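Local structure of complement factor MASP-3 (Homo sapiens, 3DEM) at residues Gln208-Phe213 against Arg272-Ala277. The protein is a complement serine protease of the lectin pathway whose CUB1-EGF-CUB2 region, the part in this crystal, interacts with mannan-binding lectin and ficolins. Residues are numbered along the deposited sequence; the frame is centred on the assembly and turned at random.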
loop_
_atom_site.group_PDB
_atom_site.type_symbol
_atom_site.label_atom_id
_atom_site.label_comp_id
_atom_site.label_asym_id
_atom_site.label_seq_id
_atom_site.Cartn_x
_atom_site.Cartn_y
_atom_site.Cartn_z
ATOM N N GLN A 208 18.985 34.361 39.286
ATOM C CA GLN A 208 20.284 33.748 39.118
ATOM C C GLN A 208 20.203 32.471 38.281
ATOM O O GLN A 208 19.626 31.476 38.709
ATOM C CB GLN A 208 20.866 33.456 40.492
ATOM C CG GLN A 208 22.130 32.672 40.453
ATOM C CD GLN A 208 22.953 32.886 41.692
ATOM O OE1 GLN A 208 22.409 32.995 42.805
ATOM N NE2 GLN A 208 24.282 32.966 41.517
ATOM N N PHE A 209 20.770 32.506 37.081
ATOM C CA PHE A 209 20.784 31.331 36.218
ATOM C C PHE A 209 21.793 30.303 36.714
ATOM O O PHE A 209 22.832 30.648 37.298
ATOM C CB PHE A 209 21.058 31.722 34.759
ATOM C CG PHE A 209 19.893 32.398 34.095
ATOM C CD1 PHE A 209 18.953 31.649 33.398
ATOM C CD2 PHE A 209 19.715 33.773 34.194
ATOM C CE1 PHE A 209 17.857 32.264 32.791
ATOM C CE2 PHE A 209 18.623 34.396 33.592
ATOM C CZ PHE A 209 17.695 33.638 32.890
ATOM N N GLU A 210 21.472 29.034 36.503
ATOM C CA GLU A 210 22.369 27.961 36.911
ATOM C C GLU A 210 22.283 26.750 35.987
ATOM O O GLU A 210 21.348 26.623 35.195
ATOM C CB GLU A 210 22.097 27.568 38.368
ATOM C CG GLU A 210 20.649 27.257 38.641
ATOM C CD GLU A 210 20.267 27.339 40.121
ATOM O OE1 GLU A 210 20.944 28.045 40.905
ATOM O OE2 GLU A 210 19.263 26.701 40.501
ATOM N N ASP A 211 23.275 25.873 36.100
ATOM C CA ASP A 211 23.417 24.687 35.244
ATOM C C ASP A 211 23.464 25.042 33.754
ATOM O O ASP A 211 23.924 26.121 33.386
ATOM C CB ASP A 211 22.313 23.671 35.540
ATOM C CG ASP A 211 22.300 23.230 36.993
ATOM O OD1 ASP A 211 23.365 23.255 37.649
ATOM O OD2 ASP A 211 21.212 22.853 37.478
ATOM N N ILE A 212 22.989 24.132 32.907
ATOM C CA ILE A 212 23.023 24.321 31.453
ATOM C C ILE A 212 22.211 25.532 31.006
ATOM O O ILE A 212 21.090 25.742 31.465
ATOM C CB ILE A 212 22.507 23.065 30.696
ATOM C CG1 ILE A 212 23.529 21.932 30.765
ATOM C CG2 ILE A 212 22.223 23.386 29.245
ATOM C CD1 ILE A 212 22.925 20.558 30.515
ATOM N N PHE A 213 22.804 26.333 30.125
ATOM C CA PHE A 213 22.102 27.404 29.433
ATOM C C PHE A 213 22.320 27.240 27.928
ATOM O O PHE A 213 23.444 27.351 27.435
ATOM C CB PHE A 213 22.591 28.772 29.907
ATOM C CG PHE A 213 21.768 29.920 29.395
ATOM C CD1 PHE A 213 20.678 30.382 30.122
ATOM C CD2 PHE A 213 22.080 30.539 28.194
ATOM C CE1 PHE A 213 19.912 31.440 29.665
ATOM C CE2 PHE A 213 21.316 31.605 27.722
ATOM C CZ PHE A 213 20.233 32.058 28.462
ATOM N N ARG A 272 17.675 27.217 33.286
ATOM C CA ARG A 272 17.167 27.087 34.638
ATOM C C ARG A 272 17.601 28.309 35.434
ATOM O O ARG A 272 18.723 28.787 35.294
ATOM C CB ARG A 272 17.717 25.819 35.297
ATOM C CG ARG A 272 17.579 25.795 36.810
ATOM C CD ARG A 272 18.236 24.572 37.423
ATOM N NE ARG A 272 18.334 24.700 38.875
ATOM C CZ ARG A 272 17.836 23.828 39.752
ATOM N NH1 ARG A 272 17.210 22.729 39.339
ATOM N NH2 ARG A 272 17.984 24.043 41.053
ATOM N N LEU A 273 16.711 28.821 36.269
ATOM C CA LEU A 273 17.100 29.889 37.164
ATOM C C LEU A 273 16.525 29.642 38.545
ATOM O O LEU A 273 15.541 28.908 38.710
ATOM C CB LEU A 273 16.674 31.262 36.618
ATOM C CG LEU A 273 15.195 31.640 36.523
ATOM C CD1 LEU A 273 14.653 32.087 37.890
ATOM C CD2 LEU A 273 15.009 32.733 35.487
ATOM N N SER A 274 17.162 30.237 39.541
ATOM C CA SER A 274 16.587 30.285 40.864
ATOM C C SER A 274 16.376 31.747 41.215
ATOM O O SER A 274 17.132 32.614 40.778
ATOM C CB SER A 274 17.504 29.612 41.889
ATOM O OG SER A 274 18.740 30.296 41.986
ATOM N N TYR A 275 15.339 32.023 41.992
ATOM C CA TYR A 275 15.091 33.379 42.441
ATOM C C TYR A 275 15.004 33.421 43.948
ATOM O O TYR A 275 14.691 32.419 44.583
ATOM C CB TYR A 275 13.801 33.937 41.829
ATOM C CG TYR A 275 12.534 33.401 42.458
ATOM C CD1 TYR A 275 12.038 33.939 43.647
ATOM C CD2 TYR A 275 11.827 32.365 41.867
ATOM C CE1 TYR A 275 10.879 33.452 44.232
ATOM C CE2 TYR A 275 10.669 31.873 42.440
ATOM C CZ TYR A 275 10.201 32.419 43.622
ATOM O OH TYR A 275 9.052 31.937 44.197
ATOM N N ARG A 276 15.268 34.596 44.502
ATOM C CA ARG A 276 15.229 34.822 45.934
ATOM C C ARG A 276 14.710 36.226 46.182
ATOM O O ARG A 276 15.183 37.187 45.583
ATOM C CB ARG A 276 16.628 34.672 46.537
ATOM C CG ARG A 276 17.128 33.249 46.535
ATOM C CD ARG A 276 18.622 33.149 46.798
ATOM N NE ARG A 276 19.058 31.758 46.704
ATOM C CZ ARG A 276 19.186 31.095 45.559
ATOM N NH1 ARG A 276 18.924 31.697 44.408
ATOM N NH2 ARG A 276 19.577 29.828 45.565
ATOM N N ALA A 277 13.724 36.337 47.060
ATOM C CA ALA A 277 13.180 37.633 47.427
ATOM C C ALA A 277 13.928 38.183 48.625
ATOM O O ALA A 277 13.825 37.644 49.722
ATOM C CB ALA A 277 11.702 37.518 47.744
HETATM O O HOH W 1 20.354 28.106 32.955
#
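E210 and R272 form the main side-chain link between the two segments. Two nitrogens on one side of the R272 guanidinium share a single carboxylate oxygen. NE donates to E210 OE2 at 2.7 Å and NH2 at 3.0 Å. OE2 lies in the guanidinium plane. NE meets the anti lone pair of OE2, and NH2 the same side, 29° out of the carboxylate plane. The carboxylate and guanidinium planes are 26° apart. R272 has CG anti to the backbone N (chi1 163°) and is extended as far as NE, which carries the guanidinium out to the glutamate. D211 adds a longer charge pairing, with OD2 3.7 Å from R272 NE. The aspartate oxygen is far off the guanidinium plane, so only charge attracts it.

The other carboxylate oxygen, E210 OE1, takes a weak hydrogen bond from S274 OG. R276 NH1 donates to S274 OG at 2.8 Å, almost straight and near the guanidinium plane. A polar chain thus runs from R276 through S274 and E210 to R272.

F209 and L273 meet on the face of the sheet opposite Q208 and S274. L273 CB lies over one face of the ring, offset toward the rim, in a CH-pi contact 4.2 Å from the centroid of F209. L273 CD2 touches F209 CZ.

The backbones are antiparallel. Q208 and S274 form a hydrogen-bonded pair, and F209 and L273 a non-hydrogen-bonded one. E210 N donates to R272 O at 3.0 Å. One water accepts from R272 N and lies close to E210 O and I212 O, linking the segments.

This is the pairing of strands 205-209 and 272-277 in the second CUB domain, a beta-sandwich. Strand 175-179 flanks 272-277 on its other side, and 249-250 flanks 205-209. A245 and P246 pack on F209.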